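Local coordinates for phosphoribosylaminoimidazole-succinocarboxamide synthase (Pyrococcus horikoshii, PDB 3U55), which catalyses the ATP-dependent joining of L-aspartate to carboxyaminoimidazole ribonucleotide, giving SAICAR in de novo purine biosynthesis, at residues K217-L220 with I221-Y224. Residues are numbered along the deposited sequence; the frame is centred on the assembly and turned at random.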
ATOM      1  N   LYS A 217      -1.129 -28.747  -6.446  1.00 32.23           N
ATOM      2  CA  LYS A 217      -0.690 -29.441  -5.238  1.00 34.30           C
ATOM      3  C   LYS A 217      -1.440 -30.748  -5.038  1.00 34.96           C
ATOM      4  O   LYS A 217      -1.105 -31.535  -4.148  1.00 37.42           O
ATOM      5  CB  LYS A 217      -0.865 -28.546  -4.010  1.00 34.15           C
ATOM      6  CG  LYS A 217      -0.004 -27.300  -4.019  1.00 35.89           C
ATOM      7  CD  LYS A 217      -0.238 -26.488  -2.760  1.00 36.68           C
ATOM      8  CE  LYS A 217       0.774 -25.377  -2.633  1.00 36.25           C
ATOM      9  NZ  LYS A 217       0.895 -24.956  -1.215  1.00 31.89           N
ATOM     10  N   GLY A 218      -2.452 -30.972  -5.873  1.00 34.00           N
ATOM     11  CA  GLY A 218      -3.294 -32.154  -5.785  1.00 33.66           C
ATOM     12  C   GLY A 218      -4.663 -31.926  -6.390  1.00 32.08           C
ATOM     13  O   GLY A 218      -4.840 -31.071  -7.256  1.00 31.88           O
ATOM     14  N   ASP A 219      -5.634 -32.699  -5.916  1.00 31.53           N
ATOM     15  CA  ASP A 219      -6.995 -32.662  -6.430  1.00 30.63           C
ATOM     16  C   ASP A 219      -7.779 -31.581  -5.687  1.00 28.82           C
ATOM     17  O   ASP A 219      -8.026 -31.709  -4.478  1.00 25.75           O
ATOM     18  CB  ASP A 219      -7.641 -34.038  -6.239  1.00 31.61           C
ATOM     19  CG  ASP A 219      -8.973 -34.173  -6.953  1.00 34.75           C
ATOM     20  OD1 ASP A 219      -9.969 -33.559  -6.512  1.00 34.50           O
ATOM     21  OD2 ASP A 219      -9.030 -34.927  -7.945  1.00 39.27           O
ATOM     22  N   LEU A 220      -8.153 -30.522  -6.409  1.00 26.19           N
ATOM     23  CA  LEU A 220      -8.886 -29.397  -5.815  1.00 25.90           C
ATOM     24  C   LEU A 220     -10.180 -29.834  -5.133  1.00 24.41           C
ATOM     25  O   LEU A 220     -10.450 -29.441  -3.995  1.00 22.13           O
ATOM     26  CB  LEU A 220      -9.177 -28.290  -6.845  1.00 25.91           C
ATOM     27  CG  LEU A 220     -10.012 -27.100  -6.316  1.00 28.36           C
ATOM     28  CD1 LEU A 220      -9.464 -25.763  -6.762  1.00 32.04           C
ATOM     29  CD2 LEU A 220     -11.501 -27.208  -6.654  1.00 27.68           C
ATOM     30  N   ILE A 221     -10.981 -30.634  -5.835  1.00 23.43           N
ATOM     31  CA  ILE A 221     -12.267 -31.076  -5.301  1.00 24.19           C
ATOM     32  C   ILE A 221     -12.085 -31.860  -3.996  1.00 25.03           C
ATOM     33  O   ILE A 221     -12.811 -31.635  -3.026  1.00 22.84           O
ATOM     34  CB  ILE A 221     -13.093 -31.865  -6.356  1.00 25.07           C
ATOM     35  CG1 ILE A 221     -13.692 -30.902  -7.392  1.00 23.25           C
ATOM     36  CG2 ILE A 221     -14.186 -32.710  -5.694  1.00 26.99           C
ATOM     37  CD1 ILE A 221     -14.606 -29.811  -6.805  1.00 22.41           C
ATOM     38  N   GLU A 222     -11.096 -32.752  -3.972  1.00 25.45           N
ATOM     39  CA  GLU A 222     -10.799 -33.522  -2.760  1.00 26.91           C
ATOM     40  C   GLU A 222     -10.402 -32.622  -1.584  1.00 25.58           C
ATOM     41  O   GLU A 222     -10.819 -32.869  -0.451  1.00 24.68           O
ATOM     42  CB  GLU A 222      -9.731 -34.591  -3.022  1.00 29.10           C
ATOM     43  CG  GLU A 222     -10.157 -35.682  -4.011  1.00 34.11           C
ATOM     44  CD  GLU A 222     -11.517 -36.288  -3.692  1.00 44.20           C
ATOM     45  OE1 GLU A 222     -12.435 -36.155  -4.533  1.00 48.45           O
ATOM     46  OE2 GLU A 222     -11.671 -36.885  -2.601  1.00 43.50           O
ATOM     47  N   ALA A 223      -9.616 -31.581  -1.862  1.00 24.05           N
ATOM     48  CA  ALA A 223      -9.210 -30.617  -0.837  1.00 24.89           C
ATOM     49  C   ALA A 223     -10.414 -29.846  -0.281  1.00 24.59           C
ATOM     50  O   ALA A 223     -10.545 -29.689   0.933  1.00 23.49           O
ATOM     51  CB  ALA A 223      -8.150 -29.660  -1.381  1.00 24.12           C
ATOM     52  N   TYR A 224     -11.302 -29.396  -1.172  1.00 24.60           N
ATOM     53  CA  TYR A 224     -12.493 -28.637  -0.773  1.00 24.14           C
ATOM     54  C   TYR A 224     -13.498 -29.517  -0.025  1.00 25.42           C
ATOM     55  O   TYR A 224     -14.181 -29.046   0.890  1.00 24.68           O
ATOM     56  CB  TYR A 224     -13.165 -27.985  -1.993  1.00 23.12           C
ATOM     57  CG  TYR A 224     -12.502 -26.727  -2.541  1.00 20.51           C
ATOM     58  CD1 TYR A 224     -11.107 -26.594  -2.584  1.00 19.56           C
ATOM     59  CD2 TYR A 224     -13.275 -25.683  -3.052  1.00 18.86           C
ATOM     60  CE1 TYR A 224     -10.501 -25.445  -3.109  1.00 16.61           C
ATOM     61  CE2 TYR A 224     -12.682 -24.534  -3.574  1.00 19.18           C
ATOM     62  CZ  TYR A 224     -11.299 -24.423  -3.603  1.00 18.29           C
ATOM     63  OH  TYR A 224     -10.719 -23.282  -4.116  1.00 15.94           O
TER
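Leu220 and Tyr224, one helical turn apart, form the tightly packed side of this helix start. The CD2 methyl of Leu220 stands over the centre of the Tyr224 ring, 4.0 Å from its centroid and 5° off the normal, a CH-pi contact, while Leu220 CG comes within 3.6 Å of Tyr224 CE1. With CG anti to the backbone N (chi1 177°), the leucine branch is carried out over the ring, and Ile221 CD1 adds a looser apolar touch to the same CD2. Phe42, Lys45 and Phe213 pack against Leu220, and Tyr224 meets Leu48 and Asn49 of helix 45-62, its hydroxyl hydrogen-bonded to Asp195. Putting a leucine in place of Tyr224 would probably leave Asp195 without its hydroxyl partner and Leu220 CD2 without an aromatic face to lie on.

The exposed side is polar. Asp219 OD1 accepts from Glu222 N at 2.9 Å, approached on the anti side and 23° out of the carboxylate plane, capping that amide in the first turn. Glu222 CG, set beside its own backbone N, rests 3.3 Å from Asp219 OD1, whereas Glu222 OE1 stays 4.1 Å from that oxygen; the like charges probably repel mildly, eased perhaps by a weak, long ion pair with Lys225. Backbone bonds from Ala223 N to Asp219 O (3.1 Å) and from Tyr224 N to Leu220 O (2.9 Å) then carry the helix onward. The start of helix 220-232, packed against helix 45-62, thus exemplifies a general pairing: an i, i+4 apolar contact on the buried side and, toward solvent, an aspartate N-cap.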